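Long-range contact in flagellar pocket-related cytoskeletal protein (Trypanosoma brucei, PDB 6SJQ), which is a cytoskeletal protein of the trypanosome flagellar pocket collar, here its N-terminal ubiquitin-fold domain, and probably binds calcium as a whole protein: residues Phe6-Asn20 with Asp81-Gln93. Numbering follows the deposited sequence.
Sequences FLVQVAADIFNNKVN and DQLTDYCQLYVFQ
Gln-9 and Tyr-86 stack amide on ring, their planes 25° apart. Gln-9 CG lies over one face of the ring, offset toward its rim, and the extended chain then carries NE2 to the backbone O of Tyr-86 (2.9 Å), while the phenol's OH reaches Glu-22. Leu-7 CB comes up at the edge of the same ring. Next door, Leu-7 N bonds almost straight (176°) to the anti side of Asp-85 OD1, and Asp-85 CA sits over a face of the Phe-6 ring.

Gln-88 bends at chi2, which swings its amide across strand 6-14 to Asn-20: NE2 gives one hydrogen to Asn-20 OD1 (2.9 Å) and the other to its neighbour's carbonyl, Leu-89 O. That oxygen also takes Ala-11 N, from the opposite face. Asn-20 ND2 returns a bond to Gln-88 OE1 (3.1 Å).

Farther along, Tyr-90 OH hydrogen-bonds Asp-13 OD2, though the very short 2.4 Å is doubtful, with carboxylate and ring 62° apart. Lys-18 NZ forms a salt bridge to the same oxygen, on its syn lone pair, and also bonds Ser-102 O; Lys-18 CE packs against Tyr-90 CE1 (3.5 Å).

On the other face of the sheet, Val-8 CG1 meets Leu-89 CD1 and Val-10 CG1 packs against Val-91 CG2. This is the parallel central pair of the ubiquitin fold: helix 31-49 covers the valine face through Phe-42 and Leu-34, with strands 17-25 and 63-68 flanking the pair.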
ATOM      1  N   PHE A   6       6.085   3.049  14.966  1.00 14.07           N
ATOM      2  CA  PHE A   6       6.531   2.001  14.060  1.00 11.10           C
ATOM      3  C   PHE A   6       6.043   2.353  12.656  1.00 12.06           C
ATOM      4  O   PHE A   6       4.830   2.484  12.430  1.00 14.90           O
ATOM      5  CB  PHE A   6       5.923   0.664  14.504  1.00 14.14           C
ATOM      6  CG  PHE A   6       6.476  -0.531  13.784  1.00 16.54           C
ATOM      7  CD1 PHE A   6       6.046  -0.852  12.499  1.00 12.15           C
ATOM      8  CD2 PHE A   6       7.434  -1.341  14.397  1.00 17.04           C
ATOM      9  CE1 PHE A   6       6.556  -1.959  11.829  1.00 19.31           C
ATOM     10  CE2 PHE A   6       7.943  -2.468  13.736  1.00 21.58           C
ATOM     11  CZ  PHE A   6       7.495  -2.774  12.442  1.00 17.67           C
ATOM     12  N   LEU A   7       6.981   2.464  11.706  1.00 11.18           N
ATOM     13  CA  LEU A   7       6.644   2.900  10.351  1.00 13.48           C
ATOM     14  C   LEU A   7       6.714   1.726   9.394  1.00 13.72           C
ATOM     15  O   LEU A   7       7.551   0.837   9.562  1.00 14.59           O
ATOM     16  CB  LEU A   7       7.616   3.987   9.870  1.00 12.26           C
ATOM     17  CG  LEU A   7       7.661   5.160  10.862  1.00 25.38           C
ATOM     18  CD1 LEU A   7       8.772   6.149  10.534  1.00 43.91           C
ATOM     19  CD2 LEU A   7       6.342   5.848  10.861  1.00 25.32           C
ATOM     20  N   VAL A   8       5.816   1.731   8.408  1.00 10.71           N
ATOM     21  CA  VAL A   8       5.871   0.778   7.307  1.00 10.93           C
ATOM     22  C   VAL A   8       5.673   1.554   6.004  1.00 14.27           C
ATOM     23  O   VAL A   8       4.820   2.423   5.947  1.00 12.89           O
ATOM     24  CB  VAL A   8       4.749  -0.276   7.431  1.00 11.17           C
ATOM     25  CG1 VAL A   8       4.866  -1.297   6.308  1.00 16.67           C
ATOM     26  CG2 VAL A   8       4.819  -0.980   8.796  1.00 21.61           C
ATOM     27  N   GLN A   9       6.449   1.257   4.961  1.00 14.46           N
ATOM     28  CA  GLN A   9       6.208   1.864   3.637  1.00 13.81           C
ATOM     29  C   GLN A   9       5.312   0.929   2.858  1.00 11.18           C
ATOM     30  O   GLN A   9       5.594  -0.268   2.785  1.00 11.70           O
ATOM     31  CB  GLN A   9       7.514   2.019   2.861  1.00 12.90           C
ATOM     32  CG  GLN A   9       8.581   2.836   3.565  1.00 18.57           C
ATOM     33  CD  GLN A   9       9.872   2.846   2.774  1.00 25.61           C
ATOM     34  OE1 GLN A   9       9.992   3.562   1.772  1.00 23.44           O
ATOM     35  NE2 GLN A   9      10.833   2.013   3.188  1.00 24.85           N
ATOM     36  N   VAL A  10       4.210   1.440   2.307  1.00 12.96           N
ATOM     37  CA  VAL A  10       3.297   0.596   1.537  0.56 14.37           C
ATOM     38  C   VAL A  10       3.134   1.148   0.118  1.00  9.09           C
ATOM     39  O   VAL A  10       2.746   2.314  -0.076  1.00 11.77           O
ATOM     40  CB  VAL A  10       1.937   0.475   2.239  0.56 13.03           C
ATOM     41  CG1 VAL A  10       1.165  -0.668   1.660  0.56 12.30           C
ATOM     42  CG2 VAL A  10       2.143   0.236   3.728  0.56 16.44           C
ATOM     43  N   ALA A  11       3.449   0.314  -0.866  1.00 10.41           N
ATOM     44  CA  ALA A  11       3.376   0.723  -2.252  1.00 11.01           C
ATOM     45  C   ALA A  11       2.295  -0.040  -3.005  1.00 11.43           C
ATOM     46  O   ALA A  11       1.923  -1.164  -2.640  1.00 11.39           O
ATOM     47  CB  ALA A  11       4.744   0.533  -2.938  1.00 11.31           C
ATOM     48  N   ALA A  12       1.779   0.600  -4.058  1.00 11.39           N
ATOM     49  CA  ALA A  12       0.821  -0.033  -4.961  1.00 13.73           C
ATOM     50  C   ALA A  12       0.822   0.687  -6.304  1.00 12.03           C
ATOM     51  O   ALA A  12       1.322   1.814  -6.414  1.00 15.63           O
ATOM     52  CB  ALA A  12      -0.596  -0.021  -4.359  1.00 14.18           C
ATOM     53  N   ASP A  13       0.254   0.040  -7.314  1.00 13.26           N
ATOM     54  CA  ASP A  13       0.058   0.714  -8.591  1.00 14.91           C
ATOM     55  C   ASP A  13      -1.336   1.306  -8.686  1.00 14.80           C
ATOM     56  O   ASP A  13      -2.326   0.579  -8.682  1.00 17.41           O
ATOM     57  CB  ASP A  13       0.353  -0.227  -9.756  1.00 17.39           C
ATOM     58  CG  ASP A  13       1.843  -0.426  -9.950  1.00 33.41           C
ATOM     59  OD1 ASP A  13       2.515   0.544 -10.351  1.00 28.69           O
ATOM     60  OD2 ASP A  13       2.353  -1.534  -9.673  1.00 26.28           O
ATOM     61  N   ILE A  14      -1.402   2.635  -8.750  1.00 14.00           N
ATOM     62  CA  ILE A  14      -2.689   3.329  -8.843  1.00 16.34           C
ATOM     63  C   ILE A  14      -2.760   4.166 -10.131  1.00 16.49           C
ATOM     64  O   ILE A  14      -1.982   5.104 -10.320  1.00 15.57           O
ATOM     65  CB  ILE A  14      -2.922   4.243  -7.615  1.00 19.03           C
ATOM     66  CG1 ILE A  14      -2.688   3.482  -6.286  1.00 17.22           C
ATOM     67  CG2 ILE A  14      -4.300   4.892  -7.684  1.00 13.92           C
ATOM     68  CD1 ILE A  14      -3.756   2.460  -5.893  1.00 14.06           C
ATOM     69  N   PHE A  15      -3.702   3.827 -11.000  1.00 15.75           N
ATOM     70  CA  PHE A  15      -3.820   4.446 -12.339  1.00 17.52           C
ATOM     71  C   PHE A  15      -2.497   4.594 -13.073  1.00 21.68           C
ATOM     72  O   PHE A  15      -2.174   5.685 -13.537  1.00 24.46           O
ATOM     73  CB  PHE A  15      -4.464   5.832 -12.249  1.00 17.10           C
ATOM     74  CG  PHE A  15      -5.855   5.814 -11.728  1.00 16.78           C
ATOM     75  CD1 PHE A  15      -6.862   5.179 -12.433  1.00 16.18           C
ATOM     76  CD2 PHE A  15      -6.166   6.450 -10.542  1.00 12.92           C
ATOM     77  CE1 PHE A  15      -8.166   5.159 -11.954  1.00 14.61           C
ATOM     78  CE2 PHE A  15      -7.474   6.453 -10.054  1.00 12.80           C
ATOM     79  CZ  PHE A  15      -8.475   5.801 -10.757  1.00 17.72           C
ATOM     80  N   ASN A  16      -1.726   3.520 -13.162  1.00 22.27           N
ATOM     81  CA  ASN A  16      -0.446   3.582 -13.885  1.00 35.36           C
ATOM     82  C   ASN A  16       0.630   4.501 -13.280  1.00 34.52           C
ATOM     83  O   ASN A  16       1.544   4.934 -13.983  1.00 26.61           O
ATOM     84  CB  ASN A  16      -0.662   3.944 -15.367  1.00 49.93           C
ATOM     85  CG  ASN A  16      -1.132   2.768 -16.201  1.00 60.13           C
ATOM     86  OD1 ASN A  16      -0.644   1.645 -16.051  1.00 65.22           O
ATOM     87  ND2 ASN A  16      -2.074   3.026 -17.104  1.00 64.06           N
ATOM     88  N   ASN A  17       0.516   4.811 -11.991  1.00 25.06           N
ATOM     89  CA  ASN A  17       1.636   5.407 -11.260  1.00 20.58           C
ATOM     90  C   ASN A  17       1.935   4.523 -10.064  1.00 18.92           C
ATOM     91  O   ASN A  17       1.014   4.003  -9.447  1.00 16.62           O
ATOM     92  CB  ASN A  17       1.295   6.816 -10.780  1.00 24.87           C
ATOM     93  CG  ASN A  17       1.087   7.788 -11.923  1.00 44.12           C
ATOM     94  OD1 ASN A  17      -0.030   8.244 -12.171  1.00 52.63           O
ATOM     95  ND2 ASN A  17       2.165   8.108 -12.631  1.00 41.49           N
ATOM     96  N   LYS A  18       3.214   4.347  -9.735  1.00 14.22           N
ATOM     97  CA  LYS A  18       3.587   3.651  -8.509  1.00 16.87           C
ATOM     98  C   LYS A  18       3.518   4.645  -7.366  1.00 17.87           C
ATOM     99  O   LYS A  18       4.144   5.702  -7.417  1.00 20.05           O
ATOM    100  CB  LYS A  18       5.027   3.160  -8.602  1.00 23.42           C
ATOM    101  CG  LYS A  18       5.186   1.744  -9.057  1.00 43.38           C
ATOM    102  CD  LYS A  18       4.999   0.769  -7.914  1.00 32.75           C
ATOM    103  CE  LYS A  18       5.410  -0.604  -8.393  1.00 29.26           C
ATOM    104  NZ  LYS A  18       5.059  -0.778  -9.835  1.00 29.74           N
ATOM    105  N   VAL A  19       2.749   4.326  -6.333  1.00 10.82           N
ATOM    106  CA  VAL A  19       2.671   5.231  -5.192  0.60 13.73           C
ATOM    107  C   VAL A  19       3.283   4.523  -4.001  1.00 15.60           C
ATOM    108  O   VAL A  19       3.319   3.296  -3.940  1.00 19.84           O
ATOM    109  CB  VAL A  19       1.233   5.687  -4.883  0.60 16.34           C
ATOM    110  CG1 VAL A  19       0.612   6.382  -6.103  0.60 18.38           C
ATOM    111  CG2 VAL A  19       0.381   4.519  -4.452  0.60 14.06           C
ATOM    112  N   ASN A  20       3.835   5.295  -3.070  1.00 12.94           N
ATOM    113  CA  ASN A  20       4.456   4.712  -1.885  1.00 14.26           C
ATOM    114  C   ASN A  20       4.117   5.600  -0.713  1.00 12.65           C
ATOM    115  O   ASN A  20       4.472   6.786  -0.712  1.00 14.54           O
ATOM    116  CB  ASN A  20       5.974   4.635  -2.035  1.00 11.16           C
ATOM    117  CG  ASN A  20       6.616   3.736  -0.992  1.00 11.11           C
ATOM    118  OD1 ASN A  20       5.945   2.880  -0.416  1.00 12.10           O
ATOM    119  ND2 ASN A  20       7.931   3.902  -0.766  1.00 15.57           N
ATOM    120  N   ASP A  81       5.220 -11.633  12.751  1.00 14.64           N
ATOM    121  CA  ASP A  81       6.582 -11.321  13.183  1.00 20.96           C
ATOM    122  C   ASP A  81       7.544 -11.125  11.999  1.00 20.95           C
ATOM    123  O   ASP A  81       8.758 -11.291  12.124  1.00 21.13           O
ATOM    124  CB  ASP A  81       7.097 -12.432  14.104  1.00 25.21           C
ATOM    125  CG  ASP A  81       7.020 -13.801  13.461  1.00 22.09           C
ATOM    126  OD1 ASP A  81       6.780 -13.890  12.240  1.00 22.49           O
ATOM    127  OD2 ASP A  81       7.204 -14.806  14.172  1.00 32.19           O
ATOM    128  N   GLN A  82       7.003 -10.766  10.848  1.00 12.65           N
ATOM    129  CA  GLN A  82       7.826 -10.462   9.676  1.00 16.18           C
ATOM    130  C   GLN A  82       8.150  -8.969   9.550  1.00 15.39           C
ATOM    131  O   GLN A  82       9.269  -8.594   9.181  1.00 15.40           O
ATOM    132  CB  GLN A  82       7.135 -10.931   8.390  1.00 14.56           C
ATOM    133  CG  GLN A  82       7.197 -12.430   8.119  1.00 18.26           C
ATOM    134  CD  GLN A  82       6.450 -12.770   6.853  1.00 16.58           C
ATOM    135  OE1 GLN A  82       5.241 -13.002   6.881  1.00 14.62           O
ATOM    136  NE2 GLN A  82       7.162 -12.766   5.720  1.00 13.48           N
ATOM    137  N   LEU A  83       7.176  -8.118   9.854  1.00 13.85           N
ATOM    138  CA  LEU A  83       7.366  -6.664   9.710  1.00 10.91           C
ATOM    139  C   LEU A  83       8.515  -6.126  10.567  1.00 18.60           C
ATOM    140  O   LEU A  83       8.661  -6.487  11.749  1.00 15.95           O
ATOM    141  CB  LEU A  83       6.064  -5.916  10.059  1.00 15.38           C
ATOM    142  CG  LEU A  83       4.858  -6.171   9.150  1.00 15.90           C
ATOM    143  CD1 LEU A  83       3.617  -5.466   9.716  1.00 18.54           C
ATOM    144  CD2 LEU A  83       5.124  -5.712   7.706  1.00 13.72           C
ATOM    145  N   THR A  84       9.348  -5.288   9.950  1.00 16.21           N
ATOM    146  CA  THR A  84      10.383  -4.544  10.656  1.00 17.35           C
ATOM    147  C   THR A  84      10.198  -3.073  10.368  1.00 16.38           C
ATOM    148  O   THR A  84       9.565  -2.700   9.374  1.00 14.99           O
ATOM    149  CB  THR A  84      11.807  -4.983  10.249  1.00 15.34           C
ATOM    150  OG1 THR A  84      11.971  -4.845   8.823  1.00 17.87           O
ATOM    151  CG2 THR A  84      12.043  -6.428  10.647  1.00 24.90           C
ATOM    152  N   ASP A  85      10.740  -2.220  11.228  1.00 13.68           N
ATOM    153  CA  ASP A  85      10.554  -0.794  11.055  1.00 14.48           C
ATOM    154  C   ASP A  85      11.099  -0.289   9.722  1.00 12.42           C
ATOM    155  O   ASP A  85      12.250  -0.551   9.352  1.00 14.89           O
ATOM    156  CB  ASP A  85      11.193   0.012  12.197  1.00 20.43           C
ATOM    157  CG  ASP A  85      10.901   1.509  12.067  1.00 29.91           C
ATOM    158  OD1 ASP A  85       9.774   1.931  12.409  1.00 25.67           O
ATOM    159  OD2 ASP A  85      11.775   2.266  11.584  1.00 43.70           O
ATOM    160  N   TYR A  86      10.238   0.439   9.021  1.00 13.06           N
ATOM    161  CA  TYR A  86      10.505   1.080   7.748  1.00 16.78           C
ATOM    162  C   TYR A  86      10.706   0.077   6.633  1.00 12.90           C
ATOM    163  O   TYR A  86      11.246   0.419   5.583  1.00 17.47           O
ATOM    164  CB  TYR A  86      11.651   2.110   7.823  1.00 19.44           C
ATOM    165  CG  TYR A  86      11.338   3.334   6.991  1.00 25.01           C
ATOM    166  CD1 TYR A  86      11.959   3.544   5.770  1.00 27.90           C
ATOM    167  CD2 TYR A  86      10.383   4.251   7.405  1.00 31.09           C
ATOM    168  CE1 TYR A  86      11.651   4.652   4.993  1.00 34.71           C
ATOM    169  CE2 TYR A  86      10.074   5.366   6.639  1.00 29.74           C
ATOM    170  CZ  TYR A  86      10.712   5.562   5.434  1.00 33.73           C
ATOM    171  OH  TYR A  86      10.395   6.665   4.664  1.00 35.81           O
ATOM    172  N   CYS A  87      10.235  -1.149   6.841  1.00 13.60           N
ATOM    173  CA  CYS A  87      10.261  -2.128   5.761  1.00 11.39           C
ATOM    174  C   CYS A  87       9.335  -1.677   4.620  1.00 11.13           C
ATOM    175  O   CYS A  87       8.455  -0.840   4.814  1.00 15.76           O
ATOM    176  CB  CYS A  87       9.913  -3.526   6.265  1.00 10.34           C
ATOM    177  SG  CYS A  87       8.171  -3.820   6.668  1.00 15.42           S
ATOM    178  N   GLN A  88       9.596  -2.206   3.419  1.00 13.42           N
ATOM    179  CA  GLN A  88       8.811  -1.885   2.236  1.00 10.39           C
ATOM    180  C   GLN A  88       7.855  -3.017   1.874  1.00 13.21           C
ATOM    181  O   GLN A  88       8.276  -4.160   1.694  1.00 11.74           O
ATOM    182  CB  GLN A  88       9.740  -1.636   1.043  1.00 10.23           C
ATOM    183  CG  GLN A  88       8.965  -1.265  -0.227  1.00 12.17           C
ATOM    184  CD  GLN A  88       8.401   0.133  -0.161  1.00 11.63           C
ATOM    185  OE1 GLN A  88       9.147   1.128  -0.051  1.00 13.96           O
ATOM    186  NE2 GLN A  88       7.072   0.229  -0.190  1.00 13.82           N
ATOM    187  N   LEU A  89       6.565  -2.693   1.773  1.00 10.31           N
ATOM    188  CA  LEU A  89       5.528  -3.627   1.329  1.00 13.25           C
ATOM    189  C   LEU A  89       4.990  -3.231  -0.049  1.00 12.63           C
ATOM    190  O   LEU A  89       5.018  -2.062  -0.436  1.00 11.81           O
ATOM    191  CB  LEU A  89       4.347  -3.635   2.319  1.00 10.89           C
ATOM    192  CG  LEU A  89       4.639  -3.898   3.798  1.00 13.92           C
ATOM    193  CD1 LEU A  89       3.322  -3.981   4.564  1.00 18.88           C
ATOM    194  CD2 LEU A  89       5.430  -5.172   3.961  1.00 15.45           C
ATOM    195  N   TYR A  90       4.503  -4.212  -0.800  1.00 11.42           N
ATOM    196  CA  TYR A  90       3.759  -3.923  -2.022  1.00 11.93           C
ATOM    197  C   TYR A  90       2.422  -4.643  -1.946  1.00 10.67           C
ATOM    198  O   TYR A  90       2.364  -5.819  -1.580  1.00 12.20           O
ATOM    199  CB  TYR A  90       4.522  -4.397  -3.250  1.00 11.92           C
ATOM    200  CG  TYR A  90       3.801  -4.078  -4.540  1.00 13.76           C
ATOM    201  CD1 TYR A  90       3.943  -2.839  -5.154  1.00 14.10           C
ATOM    202  CD2 TYR A  90       2.971  -5.012  -5.139  1.00 16.43           C
ATOM    203  CE1 TYR A  90       3.280  -2.549  -6.348  1.00 16.12           C
ATOM    204  CE2 TYR A  90       2.317  -4.729  -6.324  1.00 18.52           C
ATOM    205  CZ  TYR A  90       2.482  -3.506  -6.921  1.00 17.86           C
ATOM    206  OH  TYR A  90       1.804  -3.249  -8.096  1.00 28.60           O
ATOM    207  N   VAL A  91       1.346  -3.964  -2.307  1.00  8.83           N
ATOM    208  CA  VAL A  91       0.021  -4.555  -2.156  1.00 10.81           C
ATOM    209  C   VAL A  91      -0.638  -4.738  -3.521  1.00 13.11           C
ATOM    210  O   VAL A  91      -0.770  -3.770  -4.291  1.00 12.70           O
ATOM    211  CB  VAL A  91      -0.868  -3.684  -1.253  1.00 14.44           C
ATOM    212  CG1 VAL A  91      -2.207  -4.391  -0.994  1.00 14.29           C
ATOM    213  CG2 VAL A  91      -0.168  -3.415   0.051  1.00 12.16           C
ATOM    214  N   PHE A  92      -1.031  -5.982  -3.831  1.00 11.75           N
ATOM    215  CA  PHE A  92      -1.746  -6.269  -5.070  1.00 13.42           C
ATOM    216  C   PHE A  92      -3.247  -6.108  -4.859  1.00 12.63           C
ATOM    217  O   PHE A  92      -3.741  -6.129  -3.712  1.00 14.50           O
ATOM    218  CB  PHE A  92      -1.492  -7.717  -5.527  1.00 14.62           C
ATOM    219  CG  PHE A  92      -0.076  -7.980  -5.973  1.00 14.37           C
ATOM    220  CD1 PHE A  92       0.252  -7.962  -7.319  1.00 18.78           C
ATOM    221  CD2 PHE A  92       0.928  -8.250  -5.043  1.00 17.86           C
ATOM    222  CE1 PHE A  92       1.548  -8.198  -7.738  1.00 21.35           C
ATOM    223  CE2 PHE A  92       2.230  -8.491  -5.460  1.00 19.09           C
ATOM    224  CZ  PHE A  92       2.539  -8.463  -6.802  1.00 20.40           C
ATOM    225  N   GLN A  93      -3.957  -5.946  -5.974  1.00 13.61           N
ATOM    226  CA  GLN A  93      -5.424  -6.042  -6.001  1.00 12.71           C
ATOM    227  C   GLN A  93      -5.866  -7.188  -6.913  1.00 20.92           C
ATOM    228  O   GLN A  93      -5.098  -7.630  -7.773  1.00 17.37           O
ATOM    229  CB  GLN A  93      -6.032  -4.759  -6.558  1.00 13.27           C
ATOM    230  CG  GLN A  93      -5.737  -3.488  -5.773  1.00 13.28           C
ATOM    231  CD  GLN A  93      -6.606  -2.326  -6.242  1.00 17.75           C
ATOM    232  OE1 GLN A  93      -7.772  -2.197  -5.835  1.00 16.36           O
ATOM    233  NE2 GLN A  93      -6.046  -1.473  -7.102  1.00 17.28           N
TER
HETATM  234  O   HOH W   1      -0.934  -2.595  -6.789  1.00 16.84           O
HETATM  235  O   HOH W   2      -3.224  -1.793  -7.733  1.00 17.30           O